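Local coordinates for protein exonuclease (Laribacter hongkongensis, PDB 3SYY) that probably acts as a magnesium-dependent alkaline exonuclease that digests double-stranded DNA with strict 5'-to-3' polarity, at residues R72-V86 with P101-I113. Residues are numbered along the deposited sequence; the frame is centred on the assembly and turned at random.
Sequences RARYIIETGEIVTEV and PDGLVGDTGLIEI. With MG (magnesium ion), chain B.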
loop_
_atom_site.group_PDB
_atom_site.type_symbol
_atom_site.label_atom_id
_atom_site.label_comp_id
_atom_site.label_asym_id
_atom_site.label_seq_id
_atom_site.Cartn_x
_atom_site.Cartn_y
_atom_site.Cartn_z
ATOM N N ARG A 72 -18.867 21.076 -11.854
ATOM C CA ARG A 72 -20.285 21.466 -11.735
ATOM C C ARG A 72 -20.509 22.733 -12.600
ATOM O O ARG A 72 -21.473 22.783 -13.370
ATOM C CB ARG A 72 -20.721 21.743 -10.278
ATOM C CG ARG A 72 -22.281 21.913 -10.121
ATOM C CD ARG A 72 -22.746 22.020 -8.605
ATOM N NE ARG A 72 -22.601 20.704 -7.937
ATOM C CZ ARG A 72 -21.584 20.335 -7.143
ATOM N NH1 ARG A 72 -20.590 21.180 -6.845
ATOM N NH2 ARG A 72 -21.551 19.109 -6.637
ATOM N N ALA A 73 -19.625 23.725 -12.476
ATOM C CA ALA A 73 -19.782 24.962 -13.241
ATOM C C ALA A 73 -19.666 24.667 -14.723
ATOM O O ALA A 73 -20.511 25.116 -15.485
ATOM C CB ALA A 73 -18.801 26.026 -12.812
ATOM N N ARG A 74 -18.660 23.900 -15.134
ATOM C CA ARG A 74 -18.497 23.531 -16.532
ATOM C C ARG A 74 -19.740 22.856 -17.114
ATOM O O ARG A 74 -20.110 23.090 -18.293
ATOM C CB ARG A 74 -17.259 22.645 -16.745
ATOM C CG ARG A 74 -17.007 22.244 -18.209
ATOM C CD ARG A 74 -16.537 23.478 -19.101
ATOM N NE ARG A 74 -15.976 22.953 -20.349
ATOM C CZ ARG A 74 -14.683 22.678 -20.577
ATOM N NH1 ARG A 74 -13.740 22.959 -19.683
ATOM N NH2 ARG A 74 -14.320 22.149 -21.736
ATOM N N TYR A 75 -20.371 21.983 -16.325
ATOM C CA TYR A 75 -21.564 21.293 -16.812
ATOM C C TYR A 75 -22.667 22.320 -17.123
ATOM O O TYR A 75 -23.299 22.224 -18.167
ATOM C CB TYR A 75 -22.085 20.319 -15.747
ATOM C CG TYR A 75 -23.464 19.766 -15.998
ATOM C CD1 TYR A 75 -23.658 18.713 -16.893
ATOM C CD2 TYR A 75 -24.581 20.276 -15.324
ATOM C CE1 TYR A 75 -24.906 18.149 -17.078
ATOM C CE2 TYR A 75 -25.859 19.720 -15.527
ATOM C CZ TYR A 75 -26.008 18.666 -16.399
ATOM O OH TYR A 75 -27.224 18.057 -16.640
ATOM N N ILE A 76 -22.938 23.224 -16.189
ATOM C CA ILE A 76 -23.964 24.313 -16.398
ATOM C C ILE A 76 -23.573 25.206 -17.608
ATOM O O ILE A 76 -24.427 25.607 -18.421
ATOM C CB ILE A 76 -24.183 25.132 -15.117
ATOM C CG1 ILE A 76 -24.662 24.259 -13.944
ATOM C CG2 ILE A 76 -25.251 26.292 -15.302
ATOM C CD1 ILE A 76 -24.309 24.893 -12.585
ATOM N N ILE A 77 -22.289 25.493 -17.761
ATOM C CA ILE A 77 -21.825 26.241 -18.961
ATOM C C ILE A 77 -22.197 25.483 -20.204
ATOM O O ILE A 77 -22.790 26.071 -21.139
ATOM C CB ILE A 77 -20.314 26.497 -18.925
ATOM C CG1 ILE A 77 -20.012 27.474 -17.802
ATOM C CG2 ILE A 77 -19.803 27.034 -20.265
ATOM C CD1 ILE A 77 -18.515 27.611 -17.512
ATOM N N GLU A 78 -21.911 24.182 -20.218
ATOM C CA GLU A 78 -22.153 23.365 -21.381
ATOM C C GLU A 78 -23.634 23.108 -21.663
ATOM O O GLU A 78 -24.012 22.827 -22.815
ATOM C CB GLU A 78 -21.402 22.029 -21.299
ATOM C CG GLU A 78 -19.879 22.178 -21.170
ATOM C CD GLU A 78 -19.202 22.515 -22.481
ATOM O OE1 GLU A 78 -18.019 22.914 -22.465
ATOM O OE2 GLU A 78 -19.846 22.355 -23.540
ATOM N N THR A 79 -24.482 23.162 -20.641
ATOM C CA THR A 79 -25.836 22.673 -20.855
ATOM C C THR A 79 -26.890 23.729 -20.590
ATOM O O THR A 79 -28.001 23.604 -21.070
ATOM C CB THR A 79 -26.198 21.501 -19.910
ATOM O OG1 THR A 79 -26.111 21.973 -18.560
ATOM C CG2 THR A 79 -25.321 20.272 -20.151
ATOM N N GLY A 80 -26.591 24.708 -19.758
ATOM C CA GLY A 80 -27.602 25.674 -19.336
ATOM C C GLY A 80 -28.649 25.164 -18.356
ATOM O O GLY A 80 -29.692 25.822 -18.169
ATOM N N GLU A 81 -28.397 24.012 -17.712
ATOM C CA GLU A 81 -29.394 23.415 -16.792
ATOM C C GLU A 81 -29.412 24.125 -15.443
ATOM O O GLU A 81 -28.395 24.681 -15.009
ATOM C CB GLU A 81 -29.143 21.919 -16.591
ATOM C CG GLU A 81 -29.259 21.089 -17.820
ATOM C CD GLU A 81 -30.687 20.516 -18.062
ATOM O OE1 GLU A 81 -31.637 20.862 -17.348
ATOM O OE2 GLU A 81 -30.837 19.704 -18.992
ATOM N N ILE A 82 -30.569 24.130 -14.783
ATOM C CA ILE A 82 -30.667 24.630 -13.411
ATOM C C ILE A 82 -30.217 23.508 -12.446
ATOM O O ILE A 82 -30.852 22.450 -12.367
ATOM C CB ILE A 82 -32.131 25.042 -13.068
ATOM C CG1 ILE A 82 -32.303 25.422 -11.590
ATOM C CG2 ILE A 82 -33.094 23.910 -13.364
ATOM C CD1 ILE A 82 -32.503 26.910 -11.333
ATOM N N VAL A 83 -29.164 23.758 -11.687
ATOM C CA VAL A 83 -28.625 22.720 -10.786
ATOM C C VAL A 83 -28.782 23.149 -9.361
ATOM O O VAL A 83 -28.377 24.241 -9.010
ATOM C CB VAL A 83 -27.130 22.411 -11.105
ATOM C CG1 VAL A 83 -26.567 21.307 -10.172
ATOM C CG2 VAL A 83 -26.976 21.967 -12.548
ATOM N N THR A 84 -29.370 22.295 -8.515
ATOM C CA THR A 84 -29.455 22.609 -7.087
ATOM C C THR A 84 -28.647 21.587 -6.287
ATOM O O THR A 84 -28.722 20.409 -6.549
ATOM C CB THR A 84 -30.896 22.505 -6.605
ATOM O OG1 THR A 84 -31.739 23.073 -7.602
ATOM C CG2 THR A 84 -31.078 23.241 -5.281
ATOM N N GLU A 85 -27.911 22.037 -5.292
ATOM C CA GLU A 85 -27.246 21.085 -4.439
ATOM C C GLU A 85 -28.181 20.450 -3.412
ATOM O O GLU A 85 -29.243 20.997 -3.073
ATOM C CB GLU A 85 -25.964 21.670 -3.882
ATOM C CG GLU A 85 -24.924 21.758 -5.052
ATOM C CD GLU A 85 -23.493 21.901 -4.584
ATOM O OE1 GLU A 85 -22.952 23.020 -4.690
ATOM O OE2 GLU A 85 -22.916 20.903 -4.102
ATOM N N VAL A 86 -27.821 19.240 -3.003
ATOM C CA VAL A 86 -28.654 18.428 -2.146
ATOM C C VAL A 86 -27.703 17.605 -1.264
ATOM O O VAL A 86 -26.536 17.409 -1.612
ATOM C CB VAL A 86 -29.663 17.587 -2.999
ATOM C CG1 VAL A 86 -29.032 16.384 -3.647
ATOM C CG2 VAL A 86 -30.894 17.186 -2.211
ATOM N N PRO A 101 -26.614 12.515 -4.581
ATOM C CA PRO A 101 -26.174 12.948 -5.916
ATOM C C PRO A 101 -25.406 14.278 -5.812
ATOM O O PRO A 101 -25.537 14.988 -4.819
ATOM C CB PRO A 101 -27.481 13.056 -6.731
ATOM C CG PRO A 101 -28.607 13.107 -5.722
ATOM C CD PRO A 101 -28.087 12.510 -4.414
ATOM N N ASP A 102 -24.570 14.579 -6.805
ATOM C CA ASP A 102 -23.843 15.834 -6.839
ATOM C C ASP A 102 -24.722 17.036 -7.278
ATOM O O ASP A 102 -24.290 18.167 -7.195
ATOM C CB ASP A 102 -22.615 15.691 -7.749
ATOM C CG ASP A 102 -21.558 14.753 -7.143
ATOM O OD1 ASP A 102 -21.482 14.713 -5.908
ATOM O OD2 ASP A 102 -20.885 14.036 -7.874
ATOM N N GLY A 103 -25.944 16.786 -7.712
ATOM C CA GLY A 103 -26.882 17.912 -7.929
ATOM C C GLY A 103 -28.228 17.414 -8.408
ATOM O O GLY A 103 -28.314 16.375 -9.037
ATOM N N LEU A 104 -29.283 18.149 -8.077
ATOM C CA LEU A 104 -30.589 17.964 -8.763
ATOM C C LEU A 104 -30.607 18.842 -10.001
ATOM O O LEU A 104 -30.287 20.036 -9.931
ATOM C CB LEU A 104 -31.727 18.403 -7.850
ATOM C CG LEU A 104 -31.879 17.729 -6.468
ATOM C CD1 LEU A 104 -33.264 18.054 -5.873
ATOM C CD2 LEU A 104 -31.659 16.226 -6.525
ATOM N N VAL A 105 -30.968 18.254 -11.120
ATOM C CA VAL A 105 -30.958 18.982 -12.398
ATOM C C VAL A 105 -32.405 19.099 -12.867
ATOM O O VAL A 105 -33.073 18.090 -13.093
ATOM C CB VAL A 105 -30.157 18.269 -13.486
ATOM C CG1 VAL A 105 -30.047 19.150 -14.736
ATOM C CG2 VAL A 105 -28.741 17.907 -12.982
ATOM N N GLY A 106 -32.860 20.330 -13.067
ATOM C CA GLY A 106 -34.233 20.536 -13.528
ATOM C C GLY A 106 -35.214 19.936 -12.538
ATOM O O GLY A 106 -34.976 19.945 -11.329
ATOM N N ASP A 107 -36.302 19.390 -13.070
ATOM C CA ASP A 107 -37.352 18.759 -12.259
ATOM C C ASP A 107 -37.120 17.265 -12.171
ATOM O O ASP A 107 -37.518 16.631 -11.202
ATOM C CB ASP A 107 -38.722 18.959 -12.933
ATOM C CG ASP A 107 -39.174 20.384 -12.907
ATOM O OD1 ASP A 107 -39.081 20.997 -11.812
ATOM O OD2 ASP A 107 -39.636 20.878 -13.967
ATOM N N THR A 108 -36.531 16.695 -13.213
ATOM C CA THR A 108 -36.475 15.239 -13.288
ATOM C C THR A 108 -35.065 14.625 -13.394
ATOM O O THR A 108 -34.948 13.435 -13.584
ATOM C CB THR A 108 -37.314 14.727 -14.458
ATOM O OG1 THR A 108 -36.681 15.107 -15.672
ATOM C CG2 THR A 108 -38.774 15.310 -14.405
ATOM N N GLY A 109 -34.009 15.433 -13.327
ATOM C CA GLY A 109 -32.670 14.866 -13.574
ATOM C C GLY A 109 -31.707 14.988 -12.417
ATOM O O GLY A 109 -32.060 15.493 -11.366
ATOM N N LEU A 110 -30.466 14.499 -12.628
ATOM C CA LEU A 110 -29.471 14.470 -11.579
ATOM C C LEU A 110 -28.135 14.682 -12.269
ATOM O O LEU A 110 -28.055 14.509 -13.450
ATOM C CB LEU A 110 -29.448 13.052 -10.975
ATOM C CG LEU A 110 -30.694 12.603 -10.183
ATOM C CD1 LEU A 110 -30.560 11.148 -9.796
ATOM C CD2 LEU A 110 -30.821 13.426 -8.971
ATOM N N ILE A 111 -27.095 15.020 -11.509
ATOM C CA ILE A 111 -25.728 14.986 -12.044
ATOM C C ILE A 111 -24.880 14.188 -11.033
ATOM O O ILE A 111 -25.092 14.321 -9.832
ATOM C CB ILE A 111 -25.165 16.427 -12.261
ATOM C CG1 ILE A 111 -23.696 16.417 -12.694
ATOM C CG2 ILE A 111 -25.399 17.294 -11.038
ATOM C CD1 ILE A 111 -23.161 17.789 -13.134
ATOM N N GLU A 112 -23.989 13.347 -11.539
ATOM C CA GLU A 112 -22.958 12.676 -10.685
ATOM C C GLU A 112 -21.644 13.055 -11.376
ATOM O O GLU A 112 -21.507 12.843 -12.587
ATOM C CB GLU A 112 -23.125 11.149 -10.724
ATOM C CG GLU A 112 -21.872 10.392 -10.074
ATOM C CD GLU A 112 -21.670 10.789 -8.604
ATOM O OE1 GLU A 112 -22.676 11.181 -7.946
ATOM O OE2 GLU A 112 -20.485 10.760 -8.076
ATOM N N ILE A 113 -20.741 13.660 -10.618
ATOM C CA ILE A 113 -19.466 14.167 -11.123
ATOM C C ILE A 113 -18.277 13.287 -10.674
ATOM O O ILE A 113 -18.139 12.966 -9.475
ATOM C CB ILE A 113 -19.249 15.574 -10.567
ATOM C CG1 ILE A 113 -20.327 16.554 -11.124
ATOM C CG2 ILE A 113 -17.805 16.110 -10.890
ATOM C CD1 ILE A 113 -20.313 17.890 -10.414
HETATM MG MG MG B . -19.143 12.481 -7.317
HETATM O O HOH W 1 -32.597 21.747 -9.805
HETATM O O HOH W 2 -24.763 15.647 -2.393
HETATM O O HOH W 3 -25.420 18.212 -4.186
HETATM O O HOH W 4 -19.031 13.709 -5.417
HETATM O O HOH W 5 -17.539 10.887 -6.689
#
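The guanidinium of Arg72 carries Ile113 CD1 over one face and Glu85 OE2 over the centre of the other, while the carbonyl of Asp102 meets its edge. Arg72 NE and NH2 both donate to Asp102 O, at 3.1 Å and 2.9 Å, gripping it side-on; the bend at chi3 (-71°) turns this edge to the carbonyl. The Glu85 salt bridge, from well above the plane, is purely electrostatic, and Glu68 forms a second. Asp102 uses its carboxylate for a magnesium ion: OD2 binds it at 2.4 Å and also accepts from Ile113 N, and Glu112 OE2 and Ile113 O are further ligands with two waters, a site in keeping with the PDDEXK nuclease fold.

The Tyr75 ring has Ile111 CD1 over one face, a CH-pi contact 3.7 Å from the centroid, Thr79 OG1 over the opposite face and Val83 CG2 at its edge. Its hydroxyl is hydrogen-bonded to Asp151. Val105 CG1 packs against Glu81 CB at 3.5 Å.

Thr84 and Leu104 form an antiparallel hydrogen-bonded pair, and Gly106 N adds one bond to Ile82 O just beyond the strands. Strand 83-84 is outermost, within this chain, in a mixed five-stranded sheet, beside the hairpin of 103-105 and 109-114, while helix 59-79 packs through Tyr75 onto strands 149-155 and 165-171.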